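Bacterial regulatory proteins, TetR family (Nitrosomonas europaea, PDB 3NI7) is a TetR-family transcriptional regulator that probably binds DNA through a helix-turn-helix motif. Local coordinates at residues V39-D42 and E43-Y47; M89-L92 and D93-V97; T151-T154 and I155-T159. All coordinates share one frame; numbering follows the deposited sequence.

In the fold
The three contacts are short local contacts on three different helices and come in series along the chain. Interaction 1 starts helix 41-47, in the predicted helix-turn-helix motif. Interaction 2 lies near the end of helix 80-96, about 6 Å from the centre of the chain in space. Interaction 3 lies in helix 149-164, which faces the second subunit. The centres of interactions 1 and 3 are 38 Å apart, on opposite sides of the chain's centre. Interactions 2 and 3 touch, their centres 16 Å apart, where the rings of Trp91 and Tyr156 meet at about 45°. The probable DNA-reading end is therefore remote from the dimer interface, as in other TetR regulators.

Interaction 1: residues V39-D42 and E43-Y47; sequences VSLD and EIRLY
Ser40 and Glu43 meet at the start of helix 41-47, where Ser40 O accepts from two backbone donors, Glu43 N at 2.6 Å, well above the carbonyl plane, and Ile44 N. Ile44 N reaches this oxygen at 3.2 Å, and Arg45 N bonds to Leu41 O at 3.0 Å. This is the second helix of the predicted helix-turn-helix motif, the one that in TetR-family regulators usually enters the DNA groove. Ser40 sits at the N-cap. A chi1 of 60° sets its OG between the backbone N and the carbonyl carbon, where it faces Glu43 N and accepts the capping bond at 3.1 Å. The serine thus offers both OG and O to the same N-H.

The Glu43 side chain turns back past the cap toward Val39, crossing it at about a right angle. Its OE1 rests 3.5 Å from Val39 CB, and OE2 is near Val39 CG1. With an alanine here, Val39 would probably lose this cover over CB and CG1, and the N-terminal end of the helix would lack a nearby negative charge.

On the buried side, Ile44 packs on Ile12 of helix 7-22 and Ala34 of helix 30-36. Leu41 and Arg45 run side by side, with Leu41 CD1 4.1 Å from Arg45 CG. Val39 also turns a methyl inward: its CG2 meets Ile44 CD1 at 3.5 Å.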
loop_
_atom_site.group_PDB
_atom_site.type_symbol
_atom_site.label_atom_id
_atom_site.label_comp_id
_atom_site.label_asym_id
_atom_site.label_seq_id
_atom_site.Cartn_x
_atom_site.Cartn_y
_atom_site.Cartn_z
ATOM N N VAL A 39 -1.369 -20.771 32.705
ATOM C CA VAL A 39 -0.856 -22.068 32.198
ATOM C C VAL A 39 0.646 -21.999 31.916
ATOM O O VAL A 39 1.249 -20.916 31.973
ATOM C CB VAL A 39 -1.543 -22.498 30.896
ATOM C CG1 VAL A 39 -3.035 -22.642 31.108
ATOM C CG2 VAL A 39 -1.205 -21.517 29.758
ATOM N N SER A 40 1.242 -23.156 31.607
ATOM C CA SER A 40 2.691 -23.264 31.376
ATOM C C SER A 40 3.085 -22.872 29.964
ATOM O O SER A 40 2.398 -23.209 29.011
ATOM C CB SER A 40 3.090 -24.694 31.523
ATOM O OG SER A 40 2.360 -25.397 30.559
ATOM N N LEU A 41 4.236 -22.233 29.820
ATOM C CA LEU A 41 4.757 -21.898 28.510
ATOM C C LEU A 41 4.791 -23.137 27.596
ATOM O O LEU A 41 4.595 -23.075 26.405
ATOM C CB LEU A 41 6.137 -21.294 28.668
ATOM C CG LEU A 41 6.775 -20.658 27.445
ATOM C CD1 LEU A 41 5.789 -19.802 26.614
ATOM C CD2 LEU A 41 7.976 -19.819 27.875
ATOM N N ASP A 42 5.016 -24.298 28.166
ATOM C CA ASP A 42 4.987 -25.523 27.360
ATOM C C ASP A 42 3.603 -25.708 26.732
ATOM O O ASP A 42 3.480 -26.277 25.649
ATOM C CB ASP A 42 5.372 -26.746 28.196
ATOM C CG ASP A 42 6.859 -26.763 28.535
ATOM O OD1 ASP A 42 7.426 -27.803 29.074
ATOM O OD2 ASP A 42 7.467 -25.711 28.214
ATOM N N GLU A 43 2.571 -25.260 27.429
ATOM C CA GLU A 43 1.225 -25.407 26.922
ATOM C C GLU A 43 0.974 -24.435 25.785
ATOM O O GLU A 43 0.372 -24.774 24.782
ATOM C CB GLU A 43 0.191 -25.180 28.011
ATOM C CG GLU A 43 -0.509 -26.457 28.486
ATOM C CD GLU A 43 -1.591 -26.175 29.573
ATOM O OE1 GLU A 43 -1.241 -25.940 30.777
ATOM O OE2 GLU A 43 -2.795 -26.186 29.189
ATOM N N ILE A 44 1.428 -23.215 25.945
ATOM C CA ILE A 44 1.256 -22.227 24.884
ATOM C C ILE A 44 1.962 -22.646 23.597
ATOM O O ILE A 44 1.420 -22.497 22.501
ATOM C CB ILE A 44 1.801 -20.867 25.296
ATOM C CG1 ILE A 44 1.007 -20.321 26.475
ATOM C CG2 ILE A 44 1.682 -19.908 24.155
ATOM C CD1 ILE A 44 -0.478 -20.659 26.409
ATOM N N ARG A 45 3.156 -23.210 23.730
ATOM C CA ARG A 45 3.956 -23.454 22.576
ATOM C C ARG A 45 3.427 -24.644 21.790
ATOM O O ARG A 45 3.792 -24.795 20.640
ATOM C CB ARG A 45 5.425 -23.583 22.951
ATOM C CG ARG A 45 6.087 -22.264 23.314
ATOM C CD ARG A 45 7.615 -22.322 23.453
ATOM N NE ARG A 45 8.288 -22.970 22.311
ATOM C CZ ARG A 45 8.912 -22.348 21.304
ATOM N NH1 ARG A 45 8.980 -21.013 21.248
ATOM N NH2 ARG A 45 9.454 -23.067 20.313
ATOM N N LEU A 46 2.537 -25.452 22.361
ATOM C CA LEU A 46 1.832 -26.444 21.552
ATOM C C LEU A 46 1.130 -25.726 20.381
ATOM O O LEU A 46 1.188 -26.154 19.236
ATOM C CB LEU A 46 0.791 -27.187 22.371
ATOM C CG LEU A 46 1.239 -28.338 23.294
ATOM C CD1 LEU A 46 0.118 -28.683 24.285
ATOM C CD2 LEU A 46 1.695 -29.633 22.579
ATOM N N TYR A 47 0.481 -24.603 20.695
ATOM C CA TYR A 47 -0.296 -23.847 19.734
ATOM C C TYR A 47 0.542 -22.870 18.975
ATOM O O TYR A 47 0.433 -22.778 17.792
ATOM C CB TYR A 47 -1.397 -23.082 20.438
ATOM C CG TYR A 47 -2.338 -24.016 21.097
ATOM C CD1 TYR A 47 -3.397 -24.565 20.396
ATOM C CD2 TYR A 47 -2.146 -24.392 22.384
ATOM C CE1 TYR A 47 -4.256 -25.454 20.966
ATOM C CE2 TYR A 47 -3.013 -25.260 22.985
ATOM C CZ TYR A 47 -4.075 -25.805 22.254
ATOM O OH TYR A 47 -4.957 -26.725 22.797
#

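Interaction 2: residues M89-L92 and D93-V97; sequences MIWL and DALAV
Trp91 and Leu95 make the main side-chain contact of this part of helix 80-96, a CH-pi interaction. Leu95 CD1 stands over one face of the indole, 3.7 Å from the centroid of the six-membered ring of Trp91 and only 11° off its normal. The Trp91 side chain has CG opposite the backbone N, chi1 -163°, which brings its six-membered ring under the leucine one turn later. A more ordinary apolar touch flanks it, with Leu92 CD2 4.5 Å from Leu95 CD1.

The polar contacts are mostly those of the backbone. Asp93 N bonds to Met89 O at 2.8 Å, Ala94 N to Ile90 O at 2.9 Å and Leu95 N to Trp91 O at 3.1 Å. The bond from Ala96 N to Leu92 O is weak, its N-H angle only 130°.

Met89 is a selenomethionine. Its chain curls, bent at chi2 and chi3, and carries Met89 CE to 3.8 Å from Asp93 OD1, an approach of a methyl to a carboxylate oxygen. Asp93 OD2 has a long, weak ion pair with Arg175 of helix 172-187.

Several helices close round this region. Trp91 NE1 bonds to Asp63 OD1 on helix 51-69, and Leu95 packs on Trp58 there. Phe160 and Trp163 of helix 149-164 cover Leu92 and Leu95, while Met89 meets Arg175 and Leu178 of helix 172-187.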
loop_
_atom_site.group_PDB
_atom_site.type_symbol
_atom_site.label_atom_id
_atom_site.label_comp_id
_atom_site.label_asym_id
_atom_site.label_seq_id
_atom_site.Cartn_x
_atom_site.Cartn_y
_atom_site.Cartn_z
HETATM N N MSE A 89 -15.409 -4.336 5.034
HETATM C CA MSE A 89 -15.767 -3.750 6.311
HETATM C C MSE A 89 -15.813 -4.791 7.426
HETATM O O MSE A 89 -15.219 -4.562 8.455
HETATM C CB MSE A 89 -17.073 -2.919 6.212
HETATM C CG MSE A 89 -16.904 -1.549 5.520
HETATM SE SE MSE A 89 -15.226 -0.568 5.937
HETATM C CE MSE A 89 -15.267 -0.522 7.926
ATOM N N ILE A 90 -16.443 -5.947 7.205
ATOM C CA ILE A 90 -16.420 -7.037 8.204
ATOM C C ILE A 90 -14.985 -7.350 8.588
ATOM O O ILE A 90 -14.627 -7.493 9.736
ATOM C CB ILE A 90 -17.025 -8.336 7.679
ATOM C CG1 ILE A 90 -18.524 -8.215 7.485
ATOM C CG2 ILE A 90 -16.830 -9.397 8.686
ATOM C CD1 ILE A 90 -19.290 -8.279 8.779
ATOM N N TRP A 91 -14.142 -7.432 7.604
ATOM C CA TRP A 91 -12.752 -7.731 7.881
ATOM C C TRP A 91 -12.175 -6.648 8.794
ATOM O O TRP A 91 -11.506 -6.952 9.781
ATOM C CB TRP A 91 -11.993 -7.758 6.561
ATOM C CG TRP A 91 -10.706 -8.394 6.592
ATOM C CD1 TRP A 91 -10.472 -9.705 6.696
ATOM C CD2 TRP A 91 -9.439 -7.760 6.419
ATOM N NE1 TRP A 91 -9.115 -9.956 6.639
ATOM C CE2 TRP A 91 -8.458 -8.772 6.476
ATOM C CE3 TRP A 91 -9.035 -6.430 6.219
ATOM C CZ2 TRP A 91 -7.102 -8.510 6.371
ATOM C CZ3 TRP A 91 -7.697 -6.148 6.117
ATOM C CH2 TRP A 91 -6.731 -7.191 6.202
ATOM N N LEU A 92 -12.429 -5.376 8.480
ATOM C CA LEU A 92 -11.795 -4.324 9.291
ATOM C C LEU A 92 -12.419 -4.174 10.667
ATOM O O LEU A 92 -11.720 -3.884 11.637
ATOM C CB LEU A 92 -11.751 -3.030 8.555
ATOM C CG LEU A 92 -10.733 -3.049 7.401
ATOM C CD1 LEU A 92 -11.186 -2.092 6.289
ATOM C CD2 LEU A 92 -9.348 -2.677 7.894
ATOM N N ASP A 93 -13.713 -4.441 10.759
ATOM C CA ASP A 93 -14.382 -4.475 12.037
ATOM C C ASP A 93 -13.804 -5.598 12.926
ATOM O O ASP A 93 -13.519 -5.409 14.107
ATOM C CB ASP A 93 -15.888 -4.641 11.844
ATOM C CG ASP A 93 -16.561 -3.352 11.371
ATOM O OD1 ASP A 93 -15.866 -2.316 11.179
ATOM O OD2 ASP A 93 -17.796 -3.376 11.176
ATOM N N ALA A 94 -13.624 -6.770 12.328
ATOM C CA ALA A 94 -13.010 -7.850 13.005
ATOM C C ALA A 94 -11.679 -7.380 13.612
ATOM O O ALA A 94 -11.420 -7.510 14.844
ATOM C CB ALA A 94 -12.791 -8.967 12.057
ATOM N N LEU A 95 -10.833 -6.821 12.763
ATOM C CA LEU A 95 -9.529 -6.338 13.239
ATOM C C LEU A 95 -9.708 -5.224 14.225
ATOM O O LEU A 95 -8.914 -5.051 15.143
ATOM C CB LEU A 95 -8.681 -5.818 12.074
ATOM C CG LEU A 95 -8.350 -6.896 11.015
ATOM C CD1 LEU A 95 -7.605 -6.371 9.774
ATOM C CD2 LEU A 95 -7.560 -7.997 11.660
ATOM N N ALA A 96 -10.775 -4.457 14.015
ATOM C CA ALA A 96 -11.021 -3.246 14.845
ATOM C C ALA A 96 -11.179 -3.556 16.347
ATOM O O ALA A 96 -11.109 -2.636 17.171
ATOM C CB ALA A 96 -12.254 -2.490 14.394
ATOM N N VAL A 97 -11.417 -4.833 16.690
ATOM C CA VAL A 97 -11.599 -5.222 18.087
ATOM C C VAL A 97 -10.353 -4.631 18.797
ATOM O O VAL A 97 -10.427 -4.121 19.944
ATOM C CB VAL A 97 -11.890 -6.732 18.237
ATOM C CG1 VAL A 97 -11.775 -7.099 19.638
ATOM C CG2 VAL A 97 -13.277 -7.118 17.758
#

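Interaction 3: residues T151-T154 and I155-T159; sequences TLTT and IYLMT
Helix 149-164 is part of the dimer interface, and here Thr151 and Ile155 pack one turn apart. Their side chains lie alongside and point the same way, with Thr151 CG2 3.6 Å from Ile155 CD1. In Thr151, chi1 -66° puts OG1 beside the backbone N and the methyl CG2 anti to it. The hydroxyl is hydrogen-bonded to Ser126 OG of the second subunit. Regular i to i+4 backbone bonds run through the segment, from Ile155 N to Thr151 O at 2.7 Å through to Met158 N bonding to Thr154 O.

Ile155 O accepts twice, from Thr159 N at 2.9 Å and from Thr159 OG1 at 2.7 Å, the two donors lying on opposite faces of its plane. Leu157 meets Leu157 of the second subunit, and Thr154 packs on Val125 of that subunit.

The OG1 atoms of Thr153 and Thr154 bond back to Glu149 O and Ser150 O, one turn earlier in the same helix. The hydroxyls of Thr151, Thr153 and Thr154 all have partners, so burying them at the interface probably costs little.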
loop_
_atom_site.group_PDB
_atom_site.type_symbol
_atom_site.label_atom_id
_atom_site.label_comp_id
_atom_site.label_asym_id
_atom_site.label_seq_id
_atom_site.Cartn_x
_atom_site.Cartn_y
_atom_site.Cartn_z
ATOM N N THR A 151 -6.807 -2.358 -9.300
ATOM C CA THR A 151 -7.543 -1.229 -8.792
ATOM C C THR A 151 -8.015 -1.664 -7.443
ATOM O O THR A 151 -7.683 -1.072 -6.391
ATOM C CB THR A 151 -8.727 -0.876 -9.690
ATOM O OG1 THR A 151 -8.235 -0.421 -10.956
ATOM C CG2 THR A 151 -9.569 0.177 -9.067
ATOM N N LEU A 152 -8.772 -2.740 -7.464
ATOM C CA LEU A 152 -9.265 -3.290 -6.204
ATOM C C LEU A 152 -8.130 -3.561 -5.198
ATOM O O LEU A 152 -8.300 -3.358 -4.017
ATOM C CB LEU A 152 -9.971 -4.589 -6.476
ATOM C CG LEU A 152 -10.514 -5.263 -5.252
ATOM C CD1 LEU A 152 -11.265 -4.289 -4.392
ATOM C CD2 LEU A 152 -11.371 -6.387 -5.788
ATOM N N THR A 153 -6.976 -3.985 -5.658
ATOM C CA THR A 153 -5.901 -4.192 -4.707
ATOM C C THR A 153 -5.491 -2.865 -4.145
ATOM O O THR A 153 -5.349 -2.717 -2.923
ATOM C CB THR A 153 -4.631 -4.878 -5.312
ATOM O OG1 THR A 153 -4.970 -6.197 -5.754
ATOM C CG2 THR A 153 -3.567 -5.001 -4.260
ATOM N N THR A 154 -5.287 -1.903 -5.040
ATOM C CA THR A 154 -4.769 -0.629 -4.622
ATOM C C THR A 154 -5.743 -0.028 -3.665
ATOM O O THR A 154 -5.358 0.638 -2.728
ATOM C CB THR A 154 -4.560 0.270 -5.783
ATOM O OG1 THR A 154 -3.534 -0.312 -6.616
ATOM C CG2 THR A 154 -4.131 1.660 -5.304
ATOM N N ILE A 155 -7.020 -0.303 -3.873
ATOM C CA ILE A 155 -8.036 0.247 -2.977
ATOM C C ILE A 155 -8.019 -0.451 -1.640
ATOM O O ILE A 155 -8.148 0.173 -0.575
ATOM C CB ILE A 155 -9.476 0.208 -3.581
ATOM C CG1 ILE A 155 -9.596 1.188 -4.788
ATOM C CG2 ILE A 155 -10.494 0.619 -2.529
ATOM C CD1 ILE A 155 -10.759 0.891 -5.794
ATOM N N TYR A 156 -7.870 -1.759 -1.679
ATOM C CA TYR A 156 -7.937 -2.514 -0.426
ATOM C C TYR A 156 -6.731 -2.179 0.440
ATOM O O TYR A 156 -6.857 -1.809 1.583
ATOM C CB TYR A 156 -8.117 -3.949 -0.720
ATOM C CG TYR A 156 -7.862 -4.877 0.388
ATOM C CD1 TYR A 156 -8.853 -5.238 1.302
ATOM C CD2 TYR A 156 -6.625 -5.508 0.472
ATOM C CE1 TYR A 156 -8.578 -6.174 2.330
ATOM C CE2 TYR A 156 -6.338 -6.415 1.477
ATOM C CZ TYR A 156 -7.304 -6.748 2.386
ATOM O OH TYR A 156 -6.894 -7.690 3.303
ATOM N N LEU A 157 -5.580 -2.128 -0.167
ATOM C CA LEU A 157 -4.432 -1.587 0.526
ATOM C C LEU A 157 -4.656 -0.203 1.121
ATOM O O LEU A 157 -4.445 0.006 2.300
ATOM C CB LEU A 157 -3.232 -1.535 -0.420
ATOM C CG LEU A 157 -2.655 -2.928 -0.635
ATOM C CD1 LEU A 157 -1.339 -2.869 -1.326
ATOM C CD2 LEU A 157 -2.470 -3.538 0.663
HETATM N N MSE A 158 -5.061 0.755 0.299
HETATM C CA MSE A 158 -5.134 2.144 0.770
HETATM C C MSE A 158 -6.129 2.306 1.895
HETATM O O MSE A 158 -5.838 2.927 2.926
HETATM C CB MSE A 158 -5.566 3.058 -0.324
HETATM C CG MSE A 158 -4.477 3.802 -1.028
HETATM SE SE MSE A 158 -5.511 5.147 -2.170
HETATM C CE MSE A 158 -3.969 6.251 -2.798
ATOM N N THR A 159 -7.297 1.715 1.712
ATOM C CA THR A 159 -8.315 1.803 2.727
ATOM C C THR A 159 -7.759 1.283 4.037
ATOM O O THR A 159 -7.986 1.871 5.094
ATOM C CB THR A 159 -9.494 0.970 2.367
ATOM O OG1 THR A 159 -9.929 1.358 1.076
ATOM C CG2 THR A 159 -10.623 1.183 3.335
#